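Local coordinates for pyrrolysyl-tRNA synthetase (PDB 3DSQ), which probably attaches pyrrolysine to its cognate tRNA in an ATP-dependent reaction, working as a homodimeric class II aminoacyl-tRNA synthetase, at residues Cys126-Leu131 / Ile152-Thr157. Residues are numbered along the deposited sequence; the frame is centred on the assembly and turned at random.
Sequences CLRPML and IFEIGT
Arg128 reaches from the loop after strand 125-127 to strand 150-159, where its guanidinium group takes hold of the carbonyl of Thr157 side-on. NE lies 2.7 Å from Thr157 O in the shorter and straighter of the two bonds. The bond from NH2 to Thr157 O, at 3.1 Å, is more bent. Both N-H groups approach from one face of the carbonyl plane, and the oxygen sits almost in the guanidinium plane. An extended chain from CG to NE gives the arginine the length this span requires, starting from a CG placed between the backbone N and the carbonyl carbon (chi1 69°).

Glu154 comes from the opposite direction, its CG anti to the backbone N (chi1 -179°) and the chain extended beyond it. The salt bridge, Arg128 NH1 to Glu154 OE1 at 3.2 Å, is not a flat two-pronged pairing: the planes stand 82° apart, and NH1 meets OE1 from above the carboxylate. A water completes the link, accepting from Arg128 NH2 at 2.9 Å and donating to Glu154 OE1 and the Ile155 carbonyl. The other carboxylate oxygen, OE2, is bonded to Thr94 OG1, which helps to fix the turn of the group.

Leu131 supplies the apolar cover, with CD2 3.4 Å above the centre of the guanidinium plane and CD1 against Glu154 O. Gly156 suits its place because a beta carbon would run into Arg128 NH2. With an alanine at Arg128 both these donors to Thr157 O would be gone, and the buried Glu154 carboxylate would probably be left without this positive mate. Within the class II catalytic-domain fold, the contact thus ties a loop to the central sheet through a buried charge pair, the carboxylate oxygens being satisfied inside the protein by arginine, water and Thr94.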
# COMPACT_ATOMS: atom_id res chain seq x y z
N CYS B 126 9.52 14.52 -1.61
CA CYS B 126 8.33 14.56 -0.77
C CYS B 126 7.45 13.34 -1.02
O CYS B 126 7.62 12.63 -2.01
CB CYS B 126 7.52 15.83 -1.06
SG CYS B 126 6.72 15.89 -2.69
N LEU B 127 6.51 13.10 -0.12
CA LEU B 127 5.59 12.00 -0.29
C LEU B 127 4.51 12.45 -1.26
O LEU B 127 3.96 13.54 -1.14
CB LEU B 127 4.95 11.61 1.06
CG LEU B 127 5.91 10.98 2.07
CD1 LEU B 127 5.20 10.67 3.37
CD2 LEU B 127 6.49 9.71 1.46
N ARG B 128 4.22 11.61 -2.25
CA ARG B 128 3.21 11.94 -3.25
C ARG B 128 1.87 12.30 -2.61
O ARG B 128 1.39 11.59 -1.74
CB ARG B 128 3.01 10.77 -4.23
CG ARG B 128 2.36 9.53 -3.63
CD ARG B 128 2.32 8.38 -4.63
NE ARG B 128 1.67 7.19 -4.10
CZ ARG B 128 1.75 5.98 -4.65
NH1 ARG B 128 2.47 5.79 -5.75
NH2 ARG B 128 1.09 4.97 -4.10
N PRO B 129 1.28 13.43 -3.03
CA PRO B 129 -0.02 13.86 -2.50
C PRO B 129 -1.11 13.27 -3.40
O PRO B 129 -2.27 13.26 -3.04
CB PRO B 129 0.05 15.38 -2.61
CG PRO B 129 0.80 15.56 -3.88
CD PRO B 129 1.93 14.53 -3.76
N MET B 130 -0.72 12.82 -4.59
CA MET B 130 -1.66 12.24 -5.53
C MET B 130 -0.90 11.32 -6.48
O MET B 130 0.33 11.32 -6.49
CB MET B 130 -2.41 13.32 -6.32
CG MET B 130 -1.64 13.93 -7.48
SD MET B 130 -0.48 15.25 -7.01
CE MET B 130 -1.49 16.68 -7.36
N LEU B 131 -1.63 10.54 -7.27
CA LEU B 131 -1.02 9.59 -8.19
C LEU B 131 -0.74 10.15 -9.58
O LEU B 131 0.05 9.59 -10.33
CB LEU B 131 -1.92 8.36 -8.33
CG LEU B 131 -2.19 7.55 -7.06
CD1 LEU B 131 -3.21 6.46 -7.38
CD2 LEU B 131 -0.88 6.95 -6.54
N ILE B 152 -4.59 2.58 -17.99
CA ILE B 152 -3.73 2.37 -16.83
C ILE B 152 -4.37 2.86 -15.52
O ILE B 152 -5.11 3.84 -15.51
CB ILE B 152 -2.40 3.11 -17.06
CG1 ILE B 152 -1.61 2.43 -18.17
CG2 ILE B 152 -1.61 3.19 -15.77
CD1 ILE B 152 -1.04 1.10 -17.80
N PHE B 153 -4.07 2.18 -14.42
CA PHE B 153 -4.59 2.61 -13.13
C PHE B 153 -3.67 2.18 -12.01
O PHE B 153 -2.86 1.27 -12.19
CB PHE B 153 -6.00 2.06 -12.86
CG PHE B 153 -6.03 0.62 -12.43
CD1 PHE B 153 -5.93 -0.40 -13.37
CD2 PHE B 153 -6.20 0.29 -11.09
CE1 PHE B 153 -6.00 -1.73 -12.97
CE2 PHE B 153 -6.28 -1.04 -10.68
CZ PHE B 153 -6.18 -2.06 -11.62
N GLU B 154 -3.78 2.86 -10.87
CA GLU B 154 -3.00 2.53 -9.68
C GLU B 154 -3.86 2.76 -8.45
O GLU B 154 -4.68 3.67 -8.40
CB GLU B 154 -1.70 3.36 -9.59
CG GLU B 154 -0.83 3.00 -8.35
CD GLU B 154 0.57 3.63 -8.33
OE1 GLU B 154 1.35 3.34 -7.39
OE2 GLU B 154 0.90 4.42 -9.24
N ILE B 155 -3.68 1.90 -7.46
CA ILE B 155 -4.39 2.00 -6.20
C ILE B 155 -3.25 2.12 -5.20
O ILE B 155 -2.42 1.23 -5.12
CB ILE B 155 -5.16 0.70 -5.87
CG1 ILE B 155 -6.27 0.46 -6.91
CG2 ILE B 155 -5.74 0.80 -4.46
CD1 ILE B 155 -7.12 -0.80 -6.64
N GLY B 156 -3.17 3.22 -4.47
CA GLY B 156 -2.07 3.33 -3.54
C GLY B 156 -2.09 4.52 -2.61
O GLY B 156 -2.76 5.52 -2.83
N THR B 157 -1.30 4.38 -1.56
CA THR B 157 -1.20 5.39 -0.52
C THR B 157 -0.69 6.73 -1.02
O THR B 157 0.29 6.79 -1.76
CB THR B 157 -0.29 4.88 0.61
OG1 THR B 157 -0.75 3.59 1.03
CG2 THR B 157 -0.34 5.84 1.82
O HOH W 1 0.67 2.33 -5.15